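Local atomic coordinates of 2-oxo-1,2-dihydroquinoline 8-monooxygenase, oxygenase component (Pseudomonas putida, PDB entry 1Z02), a protein that serves as the oxygenase component of 2-oxoquinoline 8-monooxygenase, a Rieske-type non-haem iron enzyme that uses molecular oxygen to hydroxylate 2-oxo-1,2-dihydroquinoline at position 8. Residues E52-E55 with D56-Q59; G88-L91 with S92-P95; N219-I222 with L223-D227; P320-D323 with D324-E327; C357-G360 with F361-D365. All coordinates share one frame; numbering follows the deposited sequence.

Contact 1: residues E52-E55 with D56-Q59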
loop_
_atom_site.group_PDB
_atom_site.type_symbol
_atom_site.label_atom_id
_atom_site.label_comp_id
_atom_site.label_asym_id
_atom_site.label_seq_id
_atom_site.Cartn_x
_atom_site.Cartn_y
_atom_site.Cartn_z
ATOM N N GLU A 52 -28.223 -4.867 -13.089
ATOM C CA GLU A 52 -27.460 -4.712 -11.858
ATOM C C GLU A 52 -28.234 -3.926 -10.805
ATOM O O GLU A 52 -27.732 -3.704 -9.703
ATOM C CB GLU A 52 -26.139 -4.008 -12.142
ATOM C CG GLU A 52 -25.133 -4.855 -12.878
ATOM C CD GLU A 52 -23.828 -4.121 -13.129
ATOM O OE1 GLU A 52 -23.815 -3.216 -13.984
ATOM O OE2 GLU A 52 -22.816 -4.446 -12.468
ATOM N N LEU A 53 -29.455 -3.513 -11.141
ATOM C CA LEU A 53 -30.288 -2.738 -10.226
ATOM C C LEU A 53 -31.761 -3.106 -10.426
ATOM O O LEU A 53 -32.432 -2.564 -11.299
ATOM C CB LEU A 53 -30.080 -1.239 -10.484
ATOM C CG LEU A 53 -29.791 -0.203 -9.381
ATOM C CD1 LEU A 53 -30.912 0.722 -9.205
ATOM C CD2 LEU A 53 -29.378 -0.837 -8.123
ATOM N N GLU A 54 -32.250 -4.049 -9.627
ATOM C CA GLU A 54 -33.643 -4.478 -9.714
ATOM C C GLU A 54 -34.486 -3.621 -8.773
ATOM O O GLU A 54 -33.943 -2.829 -8.000
ATOM C CB GLU A 54 -33.756 -5.951 -9.331
ATOM C CG GLU A 54 -32.943 -6.858 -10.229
ATOM C CD GLU A 54 -33.010 -8.314 -9.810
ATOM O OE1 GLU A 54 -32.376 -9.151 -10.484
ATOM O OE2 GLU A 54 -33.694 -8.625 -8.808
ATOM N N GLU A 55 -35.806 -3.783 -8.835
ATOM C CA GLU A 55 -36.700 -3.002 -7.991
ATOM C C GLU A 55 -36.293 -3.094 -6.526
ATOM O O GLU A 55 -36.117 -4.186 -5.993
ATOM C CB GLU A 55 -38.141 -3.488 -8.148
ATOM C CG GLU A 55 -39.155 -2.698 -7.332
ATOM C CD GLU A 55 -39.383 -1.287 -7.855
ATOM O OE1 GLU A 55 -40.031 -0.486 -7.141
ATOM O OE2 GLU A 55 -38.931 -0.975 -8.974
ATOM N N ASP A 56 -36.142 -1.941 -5.883
ATOM C CA ASP A 56 -35.772 -1.871 -4.472
ATOM C C ASP A 56 -34.319 -2.187 -4.171
ATOM O O ASP A 56 -33.922 -2.246 -3.007
ATOM C CB ASP A 56 -36.673 -2.783 -3.635
ATOM C CG ASP A 56 -37.878 -2.052 -3.064
ATOM O OD1 ASP A 56 -38.811 -2.738 -2.588
ATOM O OD2 ASP A 56 -37.889 -0.798 -3.075
ATOM N N GLN A 57 -33.516 -2.388 -5.209
ATOM C CA GLN A 57 -32.108 -2.671 -4.989
ATOM C C GLN A 57 -31.356 -1.345 -4.861
ATOM O O GLN A 57 -31.724 -0.347 -5.485
ATOM C CB GLN A 57 -31.536 -3.490 -6.145
ATOM C CG GLN A 57 -30.160 -4.066 -5.843
ATOM C CD GLN A 57 -29.626 -4.938 -6.953
ATOM O OE1 GLN A 57 -30.363 -5.335 -7.857
ATOM N NE2 GLN A 57 -28.336 -5.255 -6.887
ATOM N N VAL A 58 -30.323 -1.339 -4.025
ATOM C CA VAL A 58 -29.500 -0.157 -3.802
ATOM C C VAL A 58 -28.070 -0.551 -4.114
ATOM O O VAL A 58 -27.637 -1.640 -3.755
ATOM C CB VAL A 58 -29.589 0.320 -2.336
ATOM C CG1 VAL A 58 -28.579 1.452 -2.083
ATOM C CG2 VAL A 58 -31.005 0.808 -2.047
ATOM N N GLN A 59 -27.335 0.330 -4.782
ATOM C CA GLN A 59 -25.956 0.027 -5.146
ATOM C C GLN A 59 -25.068 1.270 -5.165
ATOM O O GLN A 59 -25.442 2.304 -5.722
ATOM C CB GLN A 59 -25.918 -0.631 -6.527
ATOM C CG GLN A 59 -24.514 -0.988 -6.993
ATOM C CD GLN A 59 -23.927 -2.153 -6.230
ATOM O OE1 GLN A 59 -24.468 -3.258 -6.257
ATOM N NE2 GLN A 59 -22.809 -1.919 -5.546
HETATM O O HOH W 1 -25.587 -4.385 -8.321
#

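Contact 2: residues G88-L91 with S92-P95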
loop_
_atom_site.group_PDB
_atom_site.type_symbol
_atom_site.label_atom_id
_atom_site.label_comp_id
_atom_site.label_asym_id
_atom_site.label_seq_id
_atom_site.Cartn_x
_atom_site.Cartn_y
_atom_site.Cartn_z
ATOM N N GLY A 88 -20.260 11.262 7.313
ATOM C CA GLY A 88 -19.627 10.714 6.119
ATOM C C GLY A 88 -19.671 9.251 5.743
ATOM O O GLY A 88 -18.872 8.800 4.915
ATOM N N VAL A 89 -20.585 8.513 6.358
ATOM C CA VAL A 89 -20.765 7.105 6.075
ATOM C C VAL A 89 -21.361 6.942 4.685
ATOM O O VAL A 89 -22.158 7.773 4.233
ATOM C CB VAL A 89 -21.726 6.470 7.101
ATOM C CG1 VAL A 89 -22.142 5.096 6.658
ATOM C CG2 VAL A 89 -21.059 6.399 8.456
ATOM N N ARG A 90 -20.963 5.868 4.013
ATOM C CA ARG A 90 -21.463 5.534 2.685
ATOM C C ARG A 90 -22.834 4.878 2.885
ATOM O O ARG A 90 -22.937 3.804 3.493
ATOM C CB ARG A 90 -20.493 4.557 2.010
ATOM C CG ARG A 90 -20.100 4.957 0.607
ATOM C CD ARG A 90 -18.742 4.451 0.157
ATOM N NE ARG A 90 -18.255 3.265 0.850
ATOM C CZ ARG A 90 -17.123 2.642 0.526
ATOM N NH1 ARG A 90 -16.719 1.568 1.203
ATOM N NH2 ARG A 90 -16.397 3.084 -0.494
ATOM N N LEU A 91 -23.882 5.526 2.387
ATOM C CA LEU A 91 -25.239 5.018 2.532
ATOM C C LEU A 91 -25.449 3.631 1.931
ATOM O O LEU A 91 -26.208 2.827 2.472
ATOM C CB LEU A 91 -26.241 5.990 1.891
ATOM C CG LEU A 91 -26.148 7.462 2.314
ATOM C CD1 LEU A 91 -27.092 8.284 1.446
ATOM C CD2 LEU A 91 -26.502 7.616 3.782
ATOM N N SER A 92 -24.765 3.358 0.822
ATOM C CA SER A 92 -24.879 2.092 0.110
ATOM C C SER A 92 -24.308 0.866 0.814
ATOM O O SER A 92 -24.592 -0.247 0.408
ATOM C CB SER A 92 -24.208 2.214 -1.265
ATOM O OG SER A 92 -22.803 2.319 -1.136
ATOM N N GLU A 93 -23.514 1.050 1.860
ATOM C CA GLU A 93 -22.917 -0.107 2.522
ATOM C C GLU A 93 -23.936 -1.018 3.185
ATOM O O GLU A 93 -23.721 -2.219 3.311
ATOM C CB GLU A 93 -21.864 0.353 3.531
ATOM C CG GLU A 93 -20.559 0.744 2.856
ATOM C CD GLU A 93 -19.411 0.877 3.815
ATOM O OE1 GLU A 93 -19.259 -0.004 4.680
ATOM O OE2 GLU A 93 -18.648 1.848 3.693
ATOM N N LYS A 94 -25.044 -0.444 3.628
ATOM C CA LYS A 94 -26.096 -1.232 4.252
ATOM C C LYS A 94 -27.415 -0.567 3.881
ATOM O O LYS A 94 -27.964 0.222 4.643
ATOM C CB LYS A 94 -25.915 -1.267 5.765
ATOM C CG LYS A 94 -26.791 -2.307 6.393
ATOM C CD LYS A 94 -26.645 -2.389 7.880
ATOM C CE LYS A 94 -27.612 -3.451 8.375
ATOM N NZ LYS A 94 -27.713 -3.531 9.850
ATOM N N PRO A 95 -27.940 -0.883 2.687
ATOM C CA PRO A 95 -29.190 -0.333 2.156
ATOM C C PRO A 95 -30.326 -0.295 3.157
ATOM O O PRO A 95 -30.812 -1.343 3.578
ATOM C CB PRO A 95 -29.484 -1.234 0.966
ATOM C CG PRO A 95 -28.110 -1.573 0.477
ATOM C CD PRO A 95 -27.387 -1.890 1.769
HETATM O O HOH W 2 -18.480 4.381 4.246
#

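Contact 3: residues N219-I222 with L223-D227. With FE (Fe (III) ion), chain G.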
loop_
_atom_site.group_PDB
_atom_site.type_symbol
_atom_site.label_atom_id
_atom_site.label_comp_id
_atom_site.label_asym_id
_atom_site.label_seq_id
_atom_site.Cartn_x
_atom_site.Cartn_y
_atom_site.Cartn_z
ATOM N N ASN A 219 -4.988 3.423 -33.836
ATOM C CA ASN A 219 -5.068 2.781 -35.142
ATOM C C ASN A 219 -3.899 1.887 -35.497
ATOM O O ASN A 219 -4.029 1.044 -36.377
ATOM C CB ASN A 219 -5.220 3.830 -36.247
ATOM C CG ASN A 219 -6.329 4.814 -35.959
ATOM O OD1 ASN A 219 -7.442 4.425 -35.613
ATOM N ND2 ASN A 219 -6.033 6.098 -36.105
ATOM N N ALA A 220 -2.768 2.037 -34.820
ATOM C CA ALA A 220 -1.603 1.240 -35.182
ATOM C C ALA A 220 -0.971 0.371 -34.088
ATOM O O ALA A 220 0.049 0.750 -33.522
ATOM C CB ALA A 220 -0.550 2.165 -35.779
ATOM N N HIS A 221 -1.560 -0.789 -33.789
ATOM C CA HIS A 221 -0.975 -1.691 -32.790
ATOM C C HIS A 221 -1.276 -3.149 -33.097
ATOM O O HIS A 221 -1.893 -3.867 -32.304
ATOM C CB HIS A 221 -1.409 -1.326 -31.360
ATOM C CG HIS A 221 -2.886 -1.388 -31.117
ATOM N ND1 HIS A 221 -3.778 -0.494 -31.673
ATOM C CD2 HIS A 221 -3.620 -2.200 -30.322
ATOM C CE1 HIS A 221 -4.994 -0.750 -31.227
ATOM N NE2 HIS A 221 -4.924 -1.780 -30.406
ATOM N N ILE A 222 -0.811 -3.585 -34.264
ATOM C CA ILE A 222 -1.019 -4.963 -34.709
ATOM C C ILE A 222 -0.356 -6.006 -33.797
ATOM O O ILE A 222 -0.941 -7.046 -33.492
ATOM C CB ILE A 222 -0.483 -5.166 -36.152
ATOM C CG1 ILE A 222 -0.638 -6.625 -36.588
ATOM C CG2 ILE A 222 0.986 -4.720 -36.251
ATOM C CD1 ILE A 222 -0.142 -6.908 -38.024
ATOM N N LEU A 223 0.872 -5.728 -33.376
ATOM C CA LEU A 223 1.617 -6.646 -32.520
ATOM C C LEU A 223 0.817 -7.096 -31.288
ATOM O O LEU A 223 1.039 -8.186 -30.761
ATOM C CB LEU A 223 2.924 -5.975 -32.089
ATOM C CG LEU A 223 4.233 -6.276 -32.805
ATOM C CD1 LEU A 223 4.049 -6.656 -34.074
ATOM C CD2 LEU A 223 4.981 -5.155 -32.998
ATOM N N VAL A 224 -0.111 -6.246 -30.854
ATOM C CA VAL A 224 -0.950 -6.509 -29.692
ATOM C C VAL A 224 -2.058 -7.529 -29.963
ATOM O O VAL A 224 -2.390 -8.318 -29.092
ATOM C CB VAL A 224 -1.596 -5.185 -29.170
ATOM C CG1 VAL A 224 -2.632 -5.494 -28.083
ATOM C CG2 VAL A 224 -0.511 -4.226 -28.647
ATOM N N HIS A 225 -2.608 -7.521 -31.174
ATOM C CA HIS A 225 -3.706 -8.414 -31.544
ATOM C C HIS A 225 -3.362 -9.475 -32.584
ATOM O O HIS A 225 -4.225 -10.265 -32.954
ATOM C CB HIS A 225 -4.880 -7.590 -32.092
ATOM C CG HIS A 225 -5.414 -6.572 -31.133
ATOM N ND1 HIS A 225 -6.274 -6.897 -30.105
ATOM C CD2 HIS A 225 -5.180 -5.245 -31.025
ATOM C CE1 HIS A 225 -6.544 -5.812 -29.405
ATOM N NE2 HIS A 225 -5.891 -4.798 -29.942
ATOM N N LYS A 226 -2.123 -9.488 -33.069
ATOM C CA LYS A 226 -1.723 -10.448 -34.097
ATOM C C LYS A 226 -1.956 -11.911 -33.741
ATOM O O LYS A 226 -2.279 -12.698 -34.619
ATOM C CB LYS A 226 -0.250 -10.250 -34.480
ATOM C CG LYS A 226 0.691 -10.350 -33.299
ATOM C CD LYS A 226 2.156 -10.184 -33.685
ATOM C CE LYS A 226 2.729 -11.363 -34.467
ATOM N NZ LYS A 226 2.397 -11.393 -35.914
ATOM N N ASP A 227 -1.793 -12.276 -32.471
ATOM C CA ASP A 227 -1.973 -13.662 -32.027
ATOM C C ASP A 227 -3.398 -14.002 -31.584
ATOM O O ASP A 227 -3.689 -15.147 -31.244
ATOM C CB ASP A 227 -1.002 -13.977 -30.880
ATOM C CG ASP A 227 0.452 -13.861 -31.296
ATOM O OD1 ASP A 227 1.348 -13.990 -30.433
ATOM O OD2 ASP A 227 0.698 -13.643 -32.499
HETATM FE FE FE G . -6.478 -2.923 -29.385
HETATM O O HOH W 3 -8.177 -2.105 -30.738
HETATM O O HOH W 4 -7.823 -1.376 -28.448
#

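Contact 4: residues P320-D323 with D324-E327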
loop_
_atom_site.group_PDB
_atom_site.type_symbol
_atom_site.label_atom_id
_atom_site.label_comp_id
_atom_site.label_asym_id
_atom_site.label_seq_id
_atom_site.Cartn_x
_atom_site.Cartn_y
_atom_site.Cartn_z
ATOM N N PRO A 320 -13.534 7.181 -15.226
ATOM C CA PRO A 320 -12.606 7.365 -14.108
ATOM C C PRO A 320 -13.272 7.066 -12.778
ATOM O O PRO A 320 -14.430 7.439 -12.551
ATOM C CB PRO A 320 -12.169 8.826 -14.246
ATOM C CG PRO A 320 -13.287 9.473 -14.968
ATOM C CD PRO A 320 -13.762 8.441 -15.954
ATOM N N ILE A 321 -12.553 6.348 -11.917
ATOM C CA ILE A 321 -13.053 6.001 -10.594
ATOM C C ILE A 321 -12.296 6.907 -9.628
ATOM O O ILE A 321 -12.898 7.657 -8.852
ATOM C CB ILE A 321 -12.776 4.524 -10.266
ATOM C CG1 ILE A 321 -13.566 3.633 -11.225
ATOM C CG2 ILE A 321 -13.165 4.234 -8.818
ATOM C CD1 ILE A 321 -13.264 2.170 -11.095
ATOM N N THR A 322 -10.969 6.809 -9.684
ATOM C CA THR A 322 -10.080 7.658 -8.902
ATOM C C THR A 322 -9.116 8.134 -9.982
ATOM O O THR A 322 -9.417 8.019 -11.175
ATOM C CB THR A 322 -9.301 6.893 -7.792
ATOM O OG1 THR A 322 -8.488 5.871 -8.380
ATOM C CG2 THR A 322 -10.261 6.286 -6.781
ATOM N N ASP A 323 -7.973 8.677 -9.599
ATOM C CA ASP A 323 -7.030 9.129 -10.608
ATOM C C ASP A 323 -6.128 8.003 -11.102
ATOM O O ASP A 323 -5.313 8.217 -11.993
ATOM C CB ASP A 323 -6.194 10.286 -10.067
ATOM C CG ASP A 323 -5.355 9.891 -8.868
ATOM O OD1 ASP A 323 -5.743 8.966 -8.129
ATOM O OD2 ASP A 323 -4.308 10.524 -8.664
ATOM N N ASP A 324 -6.248 6.807 -10.528
ATOM C CA ASP A 324 -5.426 5.707 -11.009
ATOM C C ASP A 324 -6.192 4.403 -11.226
ATOM O O ASP A 324 -5.594 3.338 -11.311
ATOM C CB ASP A 324 -4.197 5.486 -10.111
ATOM C CG ASP A 324 -4.529 4.830 -8.794
ATOM O OD1 ASP A 324 -3.571 4.528 -8.045
ATOM O OD2 ASP A 324 -5.722 4.610 -8.504
ATOM N N THR A 325 -7.520 4.497 -11.300
ATOM C CA THR A 325 -8.384 3.346 -11.585
ATOM C C THR A 325 -9.546 3.857 -12.416
ATOM O O THR A 325 -9.932 5.023 -12.303
ATOM C CB THR A 325 -8.947 2.642 -10.312
ATOM O OG1 THR A 325 -9.701 3.568 -9.524
ATOM C CG2 THR A 325 -7.819 2.061 -9.479
ATOM N N HIS A 326 -10.082 2.995 -13.271
ATOM C CA HIS A 326 -11.205 3.340 -14.135
ATOM C C HIS A 326 -12.038 2.095 -14.373
ATOM O O HIS A 326 -11.579 0.973 -14.138
ATOM C CB HIS A 326 -10.719 3.871 -15.488
ATOM C CG HIS A 326 -9.923 2.879 -16.280
ATOM N ND1 HIS A 326 -8.614 2.565 -15.979
ATOM C CD2 HIS A 326 -10.257 2.110 -17.344
ATOM C CE1 HIS A 326 -8.177 1.645 -16.820
ATOM N NE2 HIS A 326 -9.155 1.349 -17.659
ATOM N N GLU A 327 -13.265 2.288 -14.840
ATOM C CA GLU A 327 -14.154 1.164 -15.124
ATOM C C GLU A 327 -14.272 1.068 -16.648
ATOM O O GLU A 327 -14.827 1.948 -17.295
ATOM C CB GLU A 327 -15.527 1.399 -14.482
ATOM C CG GLU A 327 -16.434 0.170 -14.439
ATOM C CD GLU A 327 -15.904 -0.929 -13.541
ATOM O OE1 GLU A 327 -14.847 -0.748 -12.912
ATOM O OE2 GLU A 327 -16.544 -1.990 -13.462
HETATM O O HOH W 5 -7.142 4.537 -6.423
#

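Contact 5: residues C357-G360 with F361-D365. With FE (Fe (III) ion), chain G.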
loop_
_atom_site.group_PDB
_atom_site.type_symbol
_atom_site.label_atom_id
_atom_site.label_comp_id
_atom_site.label_asym_id
_atom_site.label_seq_id
_atom_site.Cartn_x
_atom_site.Cartn_y
_atom_site.Cartn_z
ATOM N N CYS A 357 -14.401 -11.946 -29.149
ATOM C CA CYS A 357 -14.148 -10.522 -29.343
ATOM C C CYS A 357 -13.973 -9.674 -28.089
ATOM O O CYS A 357 -12.885 -9.148 -27.848
ATOM C CB CYS A 357 -15.245 -9.924 -30.216
ATOM S SG CYS A 357 -15.293 -10.656 -31.871
ATOM N N LEU A 358 -15.029 -9.519 -27.295
ATOM C CA LEU A 358 -14.922 -8.711 -26.085
ATOM C C LEU A 358 -13.805 -9.220 -25.178
ATOM O O LEU A 358 -13.170 -8.442 -24.466
ATOM C CB LEU A 358 -16.259 -8.691 -25.337
ATOM C CG LEU A 358 -17.423 -8.013 -26.078
ATOM C CD1 LEU A 358 -18.507 -7.638 -25.077
ATOM C CD2 LEU A 358 -16.923 -6.754 -26.789
ATOM N N HIS A 359 -13.559 -10.526 -25.215
ATOM C CA HIS A 359 -12.495 -11.132 -24.414
ATOM C C HIS A 359 -11.280 -11.501 -25.271
ATOM O O HIS A 359 -10.181 -11.009 -25.049
ATOM C CB HIS A 359 -12.998 -12.395 -23.722
ATOM C CG HIS A 359 -13.643 -12.147 -22.398
ATOM N ND1 HIS A 359 -12.989 -11.523 -21.360
ATOM C CD2 HIS A 359 -14.874 -12.463 -21.932
ATOM C CE1 HIS A 359 -13.789 -11.465 -20.309
ATOM N NE2 HIS A 359 -14.940 -12.029 -20.630
ATOM N N GLY A 360 -11.497 -12.366 -26.256
ATOM C CA GLY A 360 -10.413 -12.821 -27.114
ATOM C C GLY A 360 -9.597 -11.755 -27.817
ATOM O O GLY A 360 -8.389 -11.901 -27.987
ATOM N N PHE A 361 -10.256 -10.678 -28.223
ATOM C CA PHE A 361 -9.586 -9.587 -28.919
ATOM C C PHE A 361 -9.128 -8.490 -27.954
ATOM O O PHE A 361 -7.940 -8.173 -27.876
ATOM C CB PHE A 361 -10.541 -8.979 -29.962
ATOM C CG PHE A 361 -9.895 -7.981 -30.876
ATOM C CD1 PHE A 361 -9.088 -8.399 -31.932
ATOM C CD2 PHE A 361 -10.080 -6.617 -30.674
ATOM C CE1 PHE A 361 -8.481 -7.467 -32.774
ATOM C CE2 PHE A 361 -9.480 -5.681 -31.503
ATOM C CZ PHE A 361 -8.677 -6.104 -32.555
ATOM N N ASN A 362 -10.079 -7.924 -27.214
ATOM C CA ASN A 362 -9.789 -6.823 -26.291
ATOM C C ASN A 362 -9.035 -7.104 -24.987
ATOM O O ASN A 362 -8.531 -6.175 -24.372
ATOM C CB ASN A 362 -11.087 -6.066 -25.988
ATOM C CG ASN A 362 -11.621 -5.342 -27.205
ATOM O OD1 ASN A 362 -12.717 -5.618 -27.690
ATOM N ND2 ASN A 362 -10.832 -4.418 -27.716
ATOM N N ASP A 363 -8.953 -8.355 -24.547
ATOM C CA ASP A 363 -8.209 -8.632 -23.318
ATOM C C ASP A 363 -6.742 -8.241 -23.507
ATOM O O ASP A 363 -6.068 -7.850 -22.560
ATOM C CB ASP A 363 -8.289 -10.113 -22.943
ATOM C CG ASP A 363 -9.598 -10.480 -22.273
ATOM O OD1 ASP A 363 -9.806 -11.688 -22.007
ATOM O OD2 ASP A 363 -10.412 -9.566 -22.005
ATOM N N SER A 364 -6.251 -8.342 -24.739
ATOM C CA SER A 364 -4.864 -7.994 -25.036
ATOM C C SER A 364 -4.587 -6.518 -24.789
ATOM O O SER A 364 -3.474 -6.140 -24.429
ATOM C CB SER A 364 -4.534 -8.332 -26.492
ATOM O OG SER A 364 -4.649 -9.721 -26.726
ATOM N N ASP A 365 -5.605 -5.687 -24.982
ATOM C CA ASP A 365 -5.471 -4.252 -24.777
ATOM C C ASP A 365 -5.274 -3.897 -23.319
ATOM O O ASP A 365 -4.726 -2.845 -23.006
ATOM C CB ASP A 365 -6.705 -3.533 -25.319
ATOM C CG ASP A 365 -6.707 -3.478 -26.818
ATOM O OD1 ASP A 365 -7.777 -3.717 -27.434
ATOM O OD2 ASP A 365 -5.614 -3.197 -27.364
HETATM FE FE FE G . -6.478 -2.923 -29.385
HETATM O O HOH W 6 -6.764 -11.366 -26.212
HETATM O O HOH W 3 -8.177 -2.105 -30.738
HETATM O O HOH W 4 -7.823 -1.376 -28.448
#

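Contact 1: residues E52-E55 with D56-Q59
Gln57 binds Glu54 twice. Its backbone N donates to Glu54 O (2.9 Å), the bond that closes the type II beta turn Glu54-Gln57, and its side-chain OE1 accepts from Glu54 N, also at 2.9 Å and almost straight (N-H...O 173°). The amide gets there because CG stands anti to the backbone N (chi1 -168°) and the chain beyond it is extended, so that it runs back along the 52-55 backbone. Asp56, at the third position of the turn, has the positive phi (74°) that a type II turn needs. Inside the loop the fit is close: Leu53 CD2 comes to 3.6 Å from Gln57 O and 3.8 Å from Gln59 CB, the methyl lying against the outgoing chain. Beyond this packing, one water links the two arms of the turn, donating to Glu52 O and to Gln59 OE1, each at 2.6 Å. The outer side is looser. Glu54 lays CB and CG beside Gln57 OE1, but its extended chain carries the carboxylate out, nearly perpendicular to the Gln57 amide. Glu55 and Asp56 are exposed as well, and their acids are engaged beyond the turn: Glu55 accepts from the backbone N atoms of Asn74 and Gly75, while Asp56 forms a salt bridge with Arg71. The turn leads into strand 58-63 of the Rieske domain. Besides its own backbone bond, it is probably steadied by a side-chain amide acting as a backbone carbonyl would and by a shared water, whereas the carboxylates of Glu55 and Asp56 bond to the hairpin of strands 66-73 and 76-81.

Contact 2: residues G88-L91 with S92-P95
Arg90 approaches Glu93 side-on, presenting the NE-NH1 edge of its guanidinium to a single carboxylate oxygen. NE and NH1 both donate to Glu93 OE2, each at 3.2 Å, and the oxygen lies close to the guanidinium plane. The two flat groups are strongly twisted, their planes 66° apart: NE meets OE2 on its anti side, NH1 comes from well above the carboxylate, and both arrive from the same face. The bend of the arginine at chi3 (24°) folds the charged end back over the glutamate, whose CG rests 3.9 Å from Arg90 CB. OE2 has a further partner, a water that donates to it at 2.6 Å and accepts from Arg90 N at 2.9 Å. Beneath the salt bridge, Glu93 N donates to Arg90 O (3.3 Å) and closes one turn of backbone. This turn belongs to the cluster-binding loop of the Rieske fold; Val89 touches the [2Fe-2S] cluster, and Leu91, directed away from the salt bridge, packs on its ligand Cys105. An alanine at Arg90 is likely to leave Glu93 OE2 with no cationic partner in the turn and its carboxylate able to swing. Ser92 turns its OG to Asp82, with the nearest atom of Arg90, CG, 4.2 Å from that hydroxyl. Val89, Glu93 and Lys94 also pack against Met372, Ala371 and Leu223 of a neighbouring subunit.

Contact 3: residues N219-I222 with L223-D227
His221 and His225 meet at one iron, to which each gives its NE2: 2.2 Å from His221 and 2.0 Å from His225. Both nitrogens are thereby engaged, and their mutual separation of 3.2 Å is that of two ligands on one metal. The rings, inclined at 63°, cross with His221 NE2 at the edge of the His225 ring. His221 reaches the metal with CG placed between its backbone N and carbonyl carbon (chi1 60°). Its other ring nitrogen, ND1, makes a weak hydrogen bond to Asp218, a second-shell carboxylate that probably helps to fix the rotation of the ring. Two waters, at 2.2 and 2.3 Å, and the carboxylate of Asp365 complete the iron's coordination. In the backbone, Ile222 O accepts from His225 N (2.9 Å, from above the carbonyl plane) and, weakly, from Lys226 N; His221 O receives a weak bond from Val224 N. These bonds, two of them weak, hold the short, loosely bonded helix 222-225 that brings the second histidine back to the metal four residues after the first. Val224 fills the angle between the imidazoles: CB lies at the edge of the His221 ring, and CG1 sits 3.8 Å above one face of the His225 ring, toward its rim. In a neighbouring subunit, the Rieske ligand His108 packs on His221, and Trp106 on Val224. Two histidine nitrogens and one carboxylate make the metal-binding triad of non-haem oxygenases. The two sites held by water are probably exchangeable, consistent with oxygen activation at this iron.

Contact 4: residues P320-D323 with D324-E327
Ile321 lies across Thr325 at about a right angle and reaches on along the returning strand. Its CB rests 3.3 Å from Thr325 OG1, and the CG2 branch flanks the same hydroxyl. The other branch leaves the threonine: CG1 passes over His326 CA at 3.8 Å, and CD1, the tip, presses on His326 C (3.5 Å) and comes alongside Glu327 OE1, of a carboxylate hydrogen-bonded to His202 and Thr204. In the backbone, Ile321 N donates to Thr325 O (3.0 Å), an acceptor that also takes a weak bond from Thr322 N. The next side chain carries the polar centre of the loop. Thr322 OG1 lies between its backbone N and carbonyl carbon (chi1 60°), which turns it inward to pair with Thr325 OG1 at 2.8 Å, either hydroxyl being a possible donor. Thr322 OG1 also accepts from Asp324 N at 3.2 Å, forming an ST turn, and lies 2.7 Å from a water that donates to Asp324 OD2. A valine in place of Thr322 would probably deprive Asp324 N and the Thr325 hydroxyl of their shared partner in this buried loop and let the turn relax. The buried Asp323 carboxylate is paired with Lys420 and Tyr377, while Asp324 O bonds Ser423 of a neighbouring subunit. Pro320 and His326 form an antiparallel non-hydrogen-bonded pair, their side chains together on the sheet face covered by Trp209. This is a beta-hairpin end, linking strands 313-320 and 325-335 of the antiparallel sheet in the Bet v 1-like catalytic domain.

Contact 5: residues C357-G360 with F361-D365
Cys357 O takes two backbone donors from the following segment. Asn362 N approaches nearly along the C=O axis at 3.1 Å, and Phe361 N, also at 3.1 Å, comes from above the carbonyl plane. The five-residue step to Asn362 is a pi-type turn, which widens the end of helix 339-359. At Leu358 the carbonyl oxygen borders Asn362 CB (3.5 Å), and the side chain turns away to pack against strand 325-335. His359 makes the side-chain link of this turn: ND1 donates to both oxygens of Asp363, each at a long 3.3 Å and each using its syn lone pair. The carboxylate sits at the ring edge with its plane turned 71° from that of the imidazole, and Asp363 OD2 has a second partner in the salt bridge to Arg203. Gly360 O receives a water at 2.5 Å that also bonds Ser364 OG, bridging the break before helix 363-376. The new helix delivers Asp365 to the iron, which it chelates through OD2 (2.2 Å) and, more loosely, OD1 (2.5 Å). Asn362, whose OD1 is bound by Gln314, donates from ND2 to Asp365 OD1 at 3.1 Å, and Phe361 stacks on the iron ligand His225. Asn362 thus acts as a second-shell amide that probably steadies the bidentate carboxylate, alongside Asn215 at OD2, and its bond is consistent with OD1 being the more loosely bound oxygen.

How the contacts relate
Contacts 3 and 5 build one site from two distant parts of the chain, sharing the iron and both its waters; there polar groups serve the metal. Contacts 1 and 2 touch through Val58 and Pro95 within the Rieske domain: the first is a turn with acidic groups at the surface, the second a salt-bridged loop at the [2Fe-2S] cluster. Contact 4, buried and nearest the chain's centre, pairs its hydroxyls with each other and a water, while its acids bond elsewhere; its strand 325-335 leads into helix 339-359 of contact 5. Contacts 2 and 3 lie about 43 Å apart between centres, yet both meet neighbouring subunits, where the cluster of one approaches the iron of another.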